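Local coordinates for protein haloacid dehalogenase-like hydrolase (Bacteroides thetaiotaomicron, PDB 2RBK) that probably works as a magnesium-dependent phosphatase of the haloacid dehalogenase superfamily, and holds vanadate in its active site, at residues C169-W174 with A179-K184. Numbering follows the deposited sequence.
Sequences CEIGRW and ADVTAK. With VN4 (oxido(dioxo)vanadium), chain C.
Ala179 CB is a bump on one face of this antiparallel pairing: it sits in the hollow between Ile171 CG2, 3.7 Å away, and the guanidinium of Arg173, whose face it covers off-centre with CZ at 3.9 Å. Arg173 reaches over the methyl with its chain extended and ends in a salt bridge to Glu159. Farther along, Val181 CG1 nestles against Cys169 CB at 3.5 Å. Backbone bonds join Glu170 to Thr182 and Gly172 to Asp180, two each. On the face carrying Asp180, Gly172 offers no side chain, and the carboxylate extends past it to the Trp174 ring edge. There Asp180 OD2 takes a weak, bent bond of 2.9 Å from Trp174 NE1. Ring and carboxylate planes stand 44° apart; Thr151 and Asn69 also hold this carboxylate. Trp174 CG lies between the backbone N and the carbonyl carbon (chi1 55°), which turns one indole face to the vanadate; vanadium sits off toward the rim, while its water lies over the ring centre. Replacing this indole by an alanine is likely to open a gap beside the vanadate and cost Asp180 OD2 the NE1 bond. The whole is a two-stranded β-hairpin whose connecting end brings a tryptophan into the HAD-type active site, beside Asp10 of the magnesium site.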
# COMPACT_ATOMS: atom_id res chain seq x y z
N CYS A 169 2.25 11.56 12.64
CA CYS A 169 2.07 10.41 11.75
C CYS A 169 1.35 10.81 10.47
O CYS A 169 0.53 11.73 10.41
CB CYS A 169 1.32 9.29 12.42
SG CYS A 169 2.13 8.45 13.74
N GLU A 170 1.59 10.02 9.45
CA GLU A 170 0.82 10.01 8.23
C GLU A 170 -0.31 9.03 8.37
O GLU A 170 -0.19 7.98 9.03
CB GLU A 170 1.69 9.54 7.08
CG GLU A 170 2.91 10.39 6.84
CD GLU A 170 2.72 11.87 6.64
OE1 GLU A 170 1.68 12.29 6.12
OE2 GLU A 170 3.66 12.64 7.00
N ILE A 171 -1.45 9.32 7.76
CA ILE A 171 -2.61 8.49 7.79
C ILE A 171 -3.15 8.36 6.40
O ILE A 171 -3.39 9.40 5.75
CB ILE A 171 -3.72 9.01 8.73
CG1 ILE A 171 -3.21 9.45 10.10
CG2 ILE A 171 -4.77 7.92 8.78
CD1 ILE A 171 -4.12 10.50 10.69
N GLY A 172 -3.30 7.11 5.90
CA GLY A 172 -3.85 6.92 4.57
C GLY A 172 -4.89 5.83 4.52
O GLY A 172 -4.82 4.92 5.35
N ARG A 173 -5.76 5.82 3.56
CA ARG A 173 -6.67 4.64 3.37
C ARG A 173 -6.62 4.08 1.92
O ARG A 173 -6.57 4.79 0.92
CB ARG A 173 -8.12 4.94 3.63
CG ARG A 173 -8.51 5.59 4.90
CD ARG A 173 -9.99 5.79 5.26
NE ARG A 173 -10.00 6.44 6.59
CZ ARG A 173 -10.50 5.92 7.64
NH1 ARG A 173 -11.17 4.77 7.56
NH2 ARG A 173 -10.43 6.51 8.84
N TRP A 174 -6.67 2.72 1.83
CA TRP A 174 -6.90 1.96 0.64
C TRP A 174 -8.18 1.17 0.56
O TRP A 174 -8.55 0.63 -0.41
CB TRP A 174 -5.72 1.03 0.33
CG TRP A 174 -5.25 0.07 1.38
CD1 TRP A 174 -4.36 0.33 2.42
CD2 TRP A 174 -5.59 -1.32 1.50
NE1 TRP A 174 -4.15 -0.76 3.15
CE2 TRP A 174 -4.86 -1.81 2.63
CE3 TRP A 174 -6.39 -2.20 0.80
CZ2 TRP A 174 -4.91 -3.13 3.08
CZ3 TRP A 174 -6.46 -3.51 1.23
CH2 TRP A 174 -5.73 -3.94 2.32
N ALA A 179 -7.71 2.55 8.39
CA ALA A 179 -6.66 3.42 7.89
C ALA A 179 -5.31 2.82 8.29
O ALA A 179 -5.23 2.12 9.28
CB ALA A 179 -6.81 4.84 8.44
N ASP A 180 -4.26 3.21 7.57
CA ASP A 180 -2.89 2.87 7.90
C ASP A 180 -2.17 4.11 8.42
O ASP A 180 -2.22 5.16 7.77
CB ASP A 180 -2.13 2.36 6.67
CG ASP A 180 -2.60 1.03 6.12
OD1 ASP A 180 -3.04 0.15 6.89
OD2 ASP A 180 -2.45 0.90 4.86
N VAL A 181 -1.48 3.96 9.52
CA VAL A 181 -0.77 5.02 10.21
C VAL A 181 0.71 4.65 10.21
O VAL A 181 1.09 3.57 10.65
CB VAL A 181 -1.31 5.17 11.63
CG1 VAL A 181 -0.59 6.34 12.33
CG2 VAL A 181 -2.80 5.43 11.62
N THR A 182 1.55 5.60 9.74
CA THR A 182 2.99 5.45 9.65
C THR A 182 3.64 6.74 10.14
O THR A 182 2.99 7.76 10.35
CB THR A 182 3.41 5.13 8.21
OG1 THR A 182 2.82 6.12 7.36
CG2 THR A 182 3.02 3.71 7.79
N ALA A 183 4.97 6.69 10.31
CA ALA A 183 5.68 7.84 10.83
C ALA A 183 5.75 8.98 9.82
O ALA A 183 5.47 8.85 8.62
CB ALA A 183 7.09 7.40 11.24
N LYS A 184 6.16 10.16 10.32
CA LYS A 184 6.24 11.39 9.57
C LYS A 184 6.92 11.21 8.23
O LYS A 184 8.04 10.76 8.14
CB LYS A 184 7.03 12.42 10.39
CG LYS A 184 7.37 13.76 9.79
CD LYS A 184 6.11 14.61 9.93
CE LYS A 184 6.41 16.05 9.58
NZ LYS A 184 5.07 16.69 9.35
V VN4 C . -2.78 -1.08 -1.84
O1 VN4 C . -1.99 -2.48 -2.26
O2 VN4 C . -4.47 -0.84 -2.27
O3 VN4 C . -2.30 0.01 -0.44
O HOH W 1 4.17 15.23 6.34
O HOH W 2 2.85 14.79 9.16
O HOH W 3 -3.22 3.30 3.74
O HOH W 4 -2.41 -2.36 5.58
O HOH W 5 -3.24 -2.30 -0.16